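Local structure of GTPase-activating protein skywalker (Drosophila melanogaster, 5HJQ) at residues R80-L89 with I112-Q123; T146-P156 with T172-N182. The protein acts as a GTPase-activating protein for Rab35 in synaptic vesicle protein recycling, and binds phosphoinositides through the TBC domain, the part present here. All coordinates share one frame; numbering follows the deposited sequence.

In the fold
The two contacts follow one another along the chain, contact 1 closing before contact 2 opens, and they do not touch: their centres lie about 28 Å apart and their nearest atoms about 12 Å. Contact 1 pairs two helices on the side of the TBC domain nearer the lipid-binding pocket. The side chain of Q123 is about 12 Å from the bound inositol trisphosphate, and that of L89 about 8 Å from the side chain of K98, a phosphoinositide-binding residue. Contact 2, a surface contact remote from this pocket, lays the loop 146-156 along helix 171-187. Helix 210-221 links the two regions, since C121 of helix 113-122 and I180 of helix 171-187 both pack on it.

Contact 1 of 2, residues R80-L89 with I112-Q123; sequences RSYTEIQQLL and IRAQLWPMLCGQ
Y82 and I112 bring the two segments closest, with CA atoms 5.9 Å apart, and from there the helical segments 82-89 and 113-122 run nearly parallel, their axes 17° apart and 10.0 Å distant at closest approach. The Y82 ring reaches across because CG stands anti to the backbone N (chi1 168°), which lays the ring against Q115. CB of Q115 sits over the centre of one ring face, 3.5 Å from the centroid, in a CH-pi contact, while the amide, inclined 36° to the ring, lies by the CD2-CE2 side, OE1 3.3 Å from Y82 CE2. At the base of the tyrosine, CG1 of I112 packs against Y82 CB at 3.6 Å. M119 enters as a knob among Y82, I85, Q86 and L89. Its chain is extended as far as the sulfur and then bends at its last torsion, so that CE turns to Y82 CE1 at 3.6 Å and SD lies beside the Q86 CB and CG methylenes. The sulfur approaches the tyrosine obliquely, 4.9 Å from the ring centroid, in a Met-aromatic contact. On the other flank of the knob, CD2 of L89 meets M119 CG head-on at 3.6 Å. An alanine in place of Y82 is likely to leave Q115 CB and the M119 methyl without the ring they pack on, opening a gap between the helices. No hydrogen bond crosses the interface; W106 backs it, touching I85, I112 and L116. On its far side, helix 113-122 is tied to D292 of helix 284-297, R113 by a salt bridge and W117 NE1 by a hydrogen bond. A single knob-into-hole contact between near-parallel helices thus joins helix 82-91, the first modelled helix, to helix 113-122 within the all-helical TBC domain.

Contact 2 of 2, residues T146-P156 with T172-N182; sequences TELSEKPIMLP and TGRAVADRIVN
ND2 of N182 reaches across to the loop at M154 O, 2.9 Å away, and also joins its own backbone N in gripping D178 O, the two donors arriving from opposite faces of the D178 carbonyl plane. The bond from ND2 to D178 O is the shorter, at 2.6 Å, and probably does more to orient the amide. M154 O lies in the N182 amide plane, but the donor stands above the M154 carbonyl plane, and OD1 of N182, an acceptor not bonded to it, is just as near M154 O; the loop bond is therefore imperfect. Beside it, P156 CD lies 3.7 Å from N182 ND2, and L155 CD2 lies between V181 CG2 and D178, 3.3 Å from OD1. I153 CD1 rests against the helix backbone, 3.3 Å from A175 O, and on D178 CB. At the other end, L148 CD1 sits over the centre of one face of the R179 guanidinium, 3.6 Å above its plane, while CD2 turns to T172 and A175. Near the plane of that group, T146 O takes a weak hydrogen bond from R179 NH1 (2.8 Å). The charge of R179 is met by a salt bridge from NE to E210 of helix 210-221, and D178 OD1 bonds to Y198 of helix 197-204. Helix 171-187 is therefore flanked by the loop, by these two helices and by helix 134-143, whose F143 touches both I153 and N182.

Contact 1 of 2, residues R80-L89 with I112-Q123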
# COMPACT_ATOMS: atom_id res chain seq x y z
N ARG A 80 2.24 -2.35 22.98
CA ARG A 80 2.65 -0.96 23.17
C ARG A 80 1.47 -0.02 22.96
O ARG A 80 0.46 -0.40 22.37
CB ARG A 80 3.79 -0.61 22.21
CG ARG A 80 5.14 -1.24 22.58
CD ARG A 80 5.57 -0.84 23.98
NE ARG A 80 6.69 0.10 23.97
CZ ARG A 80 7.97 -0.27 23.90
NH1 ARG A 80 8.29 -1.55 23.85
NH2 ARG A 80 8.92 0.65 23.90
N SER A 81 1.59 1.21 23.45
CA SER A 81 0.49 2.17 23.37
C SER A 81 0.88 3.40 22.56
O SER A 81 2.07 3.65 22.32
CB SER A 81 0.03 2.60 24.77
OG SER A 81 0.90 3.58 25.31
N TYR A 82 -0.12 4.18 22.16
CA TYR A 82 0.10 5.37 21.34
C TYR A 82 1.03 6.39 22.00
O TYR A 82 1.98 6.86 21.37
CB TYR A 82 -1.23 6.06 21.02
CG TYR A 82 -1.04 7.44 20.44
CD1 TYR A 82 -0.52 7.61 19.16
CD2 TYR A 82 -1.35 8.58 21.17
CE1 TYR A 82 -0.34 8.87 18.62
CE2 TYR A 82 -1.17 9.84 20.65
CZ TYR A 82 -0.66 9.99 19.37
OH TYR A 82 -0.48 11.24 18.84
N THR A 83 0.75 6.73 23.25
CA THR A 83 1.49 7.77 23.95
C THR A 83 2.95 7.38 24.15
O THR A 83 3.84 8.23 24.11
CB THR A 83 0.86 8.10 25.32
OG1 THR A 83 0.95 6.96 26.18
CG2 THR A 83 -0.60 8.47 25.14
N GLU A 84 3.20 6.09 24.36
CA GLU A 84 4.56 5.57 24.46
C GLU A 84 5.35 5.90 23.20
O GLU A 84 6.44 6.47 23.27
CB GLU A 84 4.56 4.06 24.68
CG GLU A 84 3.97 3.60 26.00
CD GLU A 84 4.00 2.09 26.15
OE1 GLU A 84 5.10 1.50 26.10
OE2 GLU A 84 2.92 1.48 26.32
N ILE A 85 4.77 5.56 22.06
CA ILE A 85 5.41 5.76 20.76
C ILE A 85 5.59 7.24 20.43
O ILE A 85 6.63 7.64 19.89
CB ILE A 85 4.61 5.06 19.64
CG1 ILE A 85 4.57 3.55 19.88
CG2 ILE A 85 5.20 5.37 18.28
CD1 ILE A 85 3.52 2.83 19.08
N GLN A 86 4.59 8.05 20.76
CA GLN A 86 4.66 9.49 20.52
C GLN A 86 5.83 10.11 21.27
O GLN A 86 6.50 11.02 20.77
CB GLN A 86 3.36 10.18 20.93
CG GLN A 86 3.32 11.66 20.59
CD GLN A 86 2.35 12.44 21.45
OE1 GLN A 86 1.76 11.89 22.39
NE2 GLN A 86 2.17 13.72 21.14
N GLN A 87 6.07 9.62 22.49
CA GLN A 87 7.21 10.06 23.28
C GLN A 87 8.51 9.74 22.57
O GLN A 87 9.33 10.62 22.32
CB GLN A 87 7.18 9.40 24.66
CG GLN A 87 8.45 9.61 25.47
CD GLN A 87 8.47 8.79 26.74
OE1 GLN A 87 8.83 9.29 27.81
NE2 GLN A 87 8.10 7.52 26.63
N LEU A 88 8.68 8.46 22.23
CA LEU A 88 9.85 7.99 21.51
C LEU A 88 10.06 8.79 20.23
O LEU A 88 11.19 9.08 19.84
CB LEU A 88 9.71 6.50 21.17
CG LEU A 88 9.51 5.52 22.33
CD1 LEU A 88 9.16 4.15 21.81
CD2 LEU A 88 10.74 5.45 23.22
N LEU A 89 8.96 9.13 19.57
CA LEU A 89 9.01 9.90 18.33
C LEU A 89 9.55 11.30 18.57
O LEU A 89 10.41 11.78 17.83
CB LEU A 89 7.63 9.96 17.68
CG LEU A 89 7.65 9.88 16.15
CD1 LEU A 89 8.17 8.53 15.70
CD2 LEU A 89 6.27 10.15 15.57
N ILE A 112 -5.98 2.55 18.75
CA ILE A 112 -4.68 3.21 18.68
C ILE A 112 -4.42 3.82 17.30
O ILE A 112 -3.73 4.83 17.18
CB ILE A 112 -3.52 2.23 19.03
CG1 ILE A 112 -2.22 3.01 19.28
CG2 ILE A 112 -3.32 1.19 17.92
CD1 ILE A 112 -0.99 2.13 19.42
N ARG A 113 -5.00 3.23 16.26
CA ARG A 113 -4.72 3.65 14.90
C ARG A 113 -5.34 5.00 14.59
O ARG A 113 -4.82 5.76 13.78
CB ARG A 113 -5.20 2.60 13.90
CG ARG A 113 -4.38 1.33 13.98
CD ARG A 113 -4.57 0.44 12.76
NE ARG A 113 -3.65 -0.69 12.83
CZ ARG A 113 -3.88 -1.80 13.53
NH1 ARG A 113 -5.00 -1.92 14.23
NH2 ARG A 113 -2.98 -2.77 13.54
N ALA A 114 -6.45 5.31 15.26
CA ALA A 114 -7.07 6.62 15.15
C ALA A 114 -6.08 7.71 15.54
O ALA A 114 -6.14 8.84 15.05
CB ALA A 114 -8.32 6.70 16.02
N GLN A 115 -5.14 7.36 16.42
CA GLN A 115 -4.10 8.28 16.85
C GLN A 115 -2.74 7.97 16.24
O GLN A 115 -1.99 8.89 15.89
CB GLN A 115 -3.99 8.28 18.38
CG GLN A 115 -5.12 9.02 19.09
CD GLN A 115 -4.92 9.07 20.59
OE1 GLN A 115 -4.46 10.08 21.13
NE2 GLN A 115 -5.26 7.98 21.27
N LEU A 116 -2.41 6.69 16.12
CA LEU A 116 -1.08 6.28 15.65
C LEU A 116 -0.81 6.72 14.21
O LEU A 116 0.23 7.30 13.92
CB LEU A 116 -0.92 4.76 15.76
CG LEU A 116 0.40 4.16 15.28
CD1 LEU A 116 1.59 4.87 15.91
CD2 LEU A 116 0.45 2.66 15.57
N TRP A 117 -1.76 6.44 13.32
CA TRP A 117 -1.55 6.71 11.89
C TRP A 117 -1.46 8.19 11.51
O TRP A 117 -0.61 8.56 10.70
CB TRP A 117 -2.65 6.03 11.07
CG TRP A 117 -2.43 4.56 10.90
CD1 TRP A 117 -1.47 3.80 11.49
CD2 TRP A 117 -3.18 3.68 10.06
NE1 TRP A 117 -1.58 2.49 11.08
CE2 TRP A 117 -2.62 2.39 10.20
CE3 TRP A 117 -4.27 3.85 9.20
CZ2 TRP A 117 -3.12 1.28 9.52
CZ3 TRP A 117 -4.76 2.75 8.53
CH2 TRP A 117 -4.19 1.48 8.69
N PRO A 118 -2.34 9.06 12.07
CA PRO A 118 -2.17 10.47 11.71
C PRO A 118 -0.82 11.05 12.12
O PRO A 118 -0.32 11.98 11.48
CB PRO A 118 -3.30 11.16 12.47
CG PRO A 118 -4.34 10.12 12.61
CD PRO A 118 -3.59 8.84 12.83
N MET A 119 -0.23 10.50 13.18
CA MET A 119 1.08 10.95 13.63
C MET A 119 2.20 10.45 12.72
O MET A 119 3.08 11.22 12.33
CB MET A 119 1.33 10.48 15.06
CG MET A 119 2.70 10.86 15.59
SD MET A 119 2.97 10.33 17.29
CE MET A 119 2.88 8.55 17.12
N LEU A 120 2.16 9.16 12.38
CA LEU A 120 3.17 8.57 11.51
C LEU A 120 3.24 9.29 10.16
O LEU A 120 4.32 9.62 9.69
CB LEU A 120 2.88 7.08 11.28
CG LEU A 120 2.94 6.16 12.50
CD1 LEU A 120 2.61 4.73 12.10
CD2 LEU A 120 4.30 6.24 13.16
N CYS A 121 2.08 9.55 9.57
CA CYS A 121 2.03 10.26 8.30
C CYS A 121 2.49 11.70 8.44
O CYS A 121 3.11 12.26 7.54
CB CYS A 121 0.61 10.23 7.72
SG CYS A 121 0.05 8.58 7.21
N GLY A 122 2.20 12.30 9.59
CA GLY A 122 2.53 13.70 9.82
C GLY A 122 4.02 13.97 9.98
O GLY A 122 4.47 15.09 9.76
N GLN A 123 4.78 12.93 10.33
CA GLN A 123 6.19 13.10 10.68
C GLN A 123 7.10 13.41 9.50
O GLN A 123 8.26 13.77 9.69
CB GLN A 123 6.70 11.83 11.37
CG GLN A 123 7.15 10.75 10.41
CD GLN A 123 7.42 9.42 11.10
OE1 GLN A 123 8.31 9.31 11.94
NE2 GLN A 123 6.64 8.41 10.74

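Contact 2 of 2, residues T146-P156 with T172-N182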
# COMPACT_ATOMS: atom_id res chain seq x y z
N THR A 146 -20.17 22.41 1.81
CA THR A 146 -19.61 21.46 2.76
C THR A 146 -20.36 20.14 2.65
O THR A 146 -19.80 19.06 2.86
CB THR A 146 -19.70 22.01 4.20
OG1 THR A 146 -18.82 23.13 4.34
CG2 THR A 146 -19.31 20.95 5.22
N GLU A 147 -21.63 20.24 2.27
CA GLU A 147 -22.54 19.09 2.23
C GLU A 147 -22.10 18.00 1.26
O GLU A 147 -21.77 18.27 0.10
CB GLU A 147 -23.95 19.57 1.87
CG GLU A 147 -24.99 18.47 1.76
CD GLU A 147 -26.35 19.00 1.32
OE1 GLU A 147 -26.64 20.18 1.61
OE2 GLU A 147 -27.11 18.24 0.70
N LEU A 148 -22.09 16.76 1.74
CA LEU A 148 -21.74 15.61 0.92
C LEU A 148 -22.85 15.28 -0.07
O LEU A 148 -24.01 15.15 0.31
CB LEU A 148 -21.45 14.39 1.80
CG LEU A 148 -20.91 13.14 1.08
CD1 LEU A 148 -19.46 13.35 0.66
CD2 LEU A 148 -21.04 11.90 1.96
N SER A 149 -22.48 15.14 -1.33
CA SER A 149 -23.44 14.77 -2.37
C SER A 149 -23.87 13.31 -2.23
O SER A 149 -23.16 12.50 -1.63
CB SER A 149 -22.83 15.01 -3.75
OG SER A 149 -23.51 14.25 -4.74
N GLU A 150 -25.04 12.98 -2.76
CA GLU A 150 -25.45 11.59 -2.90
C GLU A 150 -25.20 11.16 -4.34
O GLU A 150 -24.99 9.97 -4.62
CB GLU A 150 -26.91 11.39 -2.50
N LYS A 151 -25.21 12.13 -5.24
CA LYS A 151 -24.84 11.89 -6.63
C LYS A 151 -23.43 11.33 -6.67
O LYS A 151 -22.53 11.86 -6.01
CB LYS A 151 -24.92 13.18 -7.46
CG LYS A 151 -26.21 13.97 -7.29
CD LYS A 151 -25.95 15.37 -6.72
CE LYS A 151 -25.18 16.24 -7.70
NZ LYS A 151 -25.25 17.69 -7.32
N PRO A 152 -23.22 10.25 -7.43
CA PRO A 152 -21.88 9.67 -7.57
C PRO A 152 -20.88 10.70 -8.07
O PRO A 152 -21.10 11.34 -9.09
CB PRO A 152 -22.09 8.54 -8.59
CG PRO A 152 -23.39 8.85 -9.27
CD PRO A 152 -24.22 9.53 -8.24
N ILE A 153 -19.78 10.85 -7.34
CA ILE A 153 -18.80 11.89 -7.62
C ILE A 153 -17.84 11.47 -8.73
O ILE A 153 -17.43 10.31 -8.80
CB ILE A 153 -18.00 12.26 -6.36
CG1 ILE A 153 -18.93 12.34 -5.15
CG2 ILE A 153 -17.24 13.56 -6.56
CD1 ILE A 153 -18.24 12.74 -3.86
N MET A 154 -17.48 12.42 -9.59
CA MET A 154 -16.53 12.17 -10.66
C MET A 154 -15.09 12.28 -10.16
O MET A 154 -14.70 13.27 -9.55
CB MET A 154 -16.76 13.14 -11.82
CG MET A 154 -15.59 13.25 -12.78
SD MET A 154 -16.04 14.11 -14.30
CE MET A 154 -16.97 15.49 -13.65
N LEU A 155 -14.31 11.23 -10.43
CA LEU A 155 -12.93 11.16 -9.96
C LEU A 155 -11.96 11.76 -10.97
O LEU A 155 -12.20 11.71 -12.17
CB LEU A 155 -12.56 9.70 -9.68
CG LEU A 155 -13.53 8.99 -8.73
CD1 LEU A 155 -13.12 7.54 -8.54
CD2 LEU A 155 -13.59 9.71 -7.39
N PRO A 156 -10.86 12.35 -10.47
CA PRO A 156 -9.81 12.88 -11.34
C PRO A 156 -9.12 11.77 -12.11
O PRO A 156 -9.07 10.64 -11.63
CB PRO A 156 -8.84 13.55 -10.35
CG PRO A 156 -9.16 12.95 -9.02
CD PRO A 156 -10.61 12.64 -9.05
N THR A 172 -21.42 5.79 2.13
CA THR A 172 -21.00 7.11 2.57
C THR A 172 -19.48 7.18 2.64
O THR A 172 -18.87 8.21 2.33
CB THR A 172 -21.60 7.47 3.93
OG1 THR A 172 -23.02 7.33 3.88
CG2 THR A 172 -21.24 8.90 4.32
N GLY A 173 -18.86 6.08 3.06
CA GLY A 173 -17.42 6.00 3.14
C GLY A 173 -16.77 6.19 1.78
O GLY A 173 -15.78 6.92 1.66
N ARG A 174 -17.33 5.56 0.76
CA ARG A 174 -16.81 5.69 -0.60
C ARG A 174 -16.96 7.12 -1.12
O ARG A 174 -16.05 7.64 -1.78
CB ARG A 174 -17.52 4.72 -1.54
CG ARG A 174 -17.39 3.26 -1.16
CD ARG A 174 -18.14 2.36 -2.13
NE ARG A 174 -18.88 1.31 -1.43
CZ ARG A 174 -20.20 1.29 -1.28
NH1 ARG A 174 -20.94 2.26 -1.79
NH2 ARG A 174 -20.78 0.29 -0.62
N ALA A 175 -18.10 7.73 -0.84
CA ALA A 175 -18.38 9.09 -1.29
C ALA A 175 -17.41 10.08 -0.68
O ALA A 175 -17.04 11.07 -1.31
CB ALA A 175 -19.81 9.47 -0.95
N VAL A 176 -16.99 9.81 0.55
CA VAL A 176 -16.01 10.64 1.23
C VAL A 176 -14.64 10.49 0.57
O VAL A 176 -13.94 11.48 0.33
CB VAL A 176 -15.91 10.27 2.72
CG1 VAL A 176 -14.64 10.83 3.33
CG2 VAL A 176 -17.14 10.76 3.48
N ALA A 177 -14.28 9.25 0.27
CA ALA A 177 -13.04 8.96 -0.46
C ALA A 177 -13.01 9.71 -1.78
O ALA A 177 -12.01 10.35 -2.12
CB ALA A 177 -12.91 7.46 -0.70
N ASP A 178 -14.12 9.66 -2.51
CA ASP A 178 -14.26 10.36 -3.78
C ASP A 178 -14.04 11.86 -3.61
O ASP A 178 -13.46 12.51 -4.48
CB ASP A 178 -15.63 10.11 -4.39
CG ASP A 178 -15.87 8.64 -4.71
OD1 ASP A 178 -14.88 7.92 -4.96
OD2 ASP A 178 -17.05 8.22 -4.71
N ARG A 179 -14.49 12.40 -2.49
CA ARG A 179 -14.32 13.83 -2.22
C ARG A 179 -12.86 14.16 -1.93
O ARG A 179 -12.35 15.18 -2.38
CB ARG A 179 -15.20 14.28 -1.05
CG ARG A 179 -15.02 15.74 -0.69
CD ARG A 179 -16.25 16.31 -0.00
NE ARG A 179 -16.48 15.74 1.32
CZ ARG A 179 -17.52 16.04 2.09
NH1 ARG A 179 -18.43 16.90 1.67
NH2 ARG A 179 -17.65 15.47 3.29
N ILE A 180 -12.19 13.29 -1.18
CA ILE A 180 -10.80 13.52 -0.82
C ILE A 180 -9.88 13.53 -2.05
O ILE A 180 -9.06 14.43 -2.20
CB ILE A 180 -10.28 12.46 0.17
CG1 ILE A 180 -11.03 12.55 1.50
CG2 ILE A 180 -8.79 12.63 0.41
CD1 ILE A 180 -10.45 11.66 2.59
N VAL A 181 -10.04 12.54 -2.92
CA VAL A 181 -9.18 12.44 -4.10
C VAL A 181 -9.47 13.58 -5.07
O VAL A 181 -8.58 14.02 -5.80
CB VAL A 181 -9.35 11.08 -4.83
CG1 VAL A 181 -8.95 9.94 -3.91
CG2 VAL A 181 -10.78 10.90 -5.31
N ASN A 182 -10.70 14.08 -5.07
CA ASN A 182 -11.05 15.25 -5.87
C ASN A 182 -10.31 16.48 -5.37
O ASN A 182 -9.77 17.25 -6.15
CB ASN A 182 -12.56 15.50 -5.84
CG ASN A 182 -13.28 14.84 -7.00
OD1 ASN A 182 -13.62 15.49 -7.99
ND2 ASN A 182 -13.52 13.54 -6.89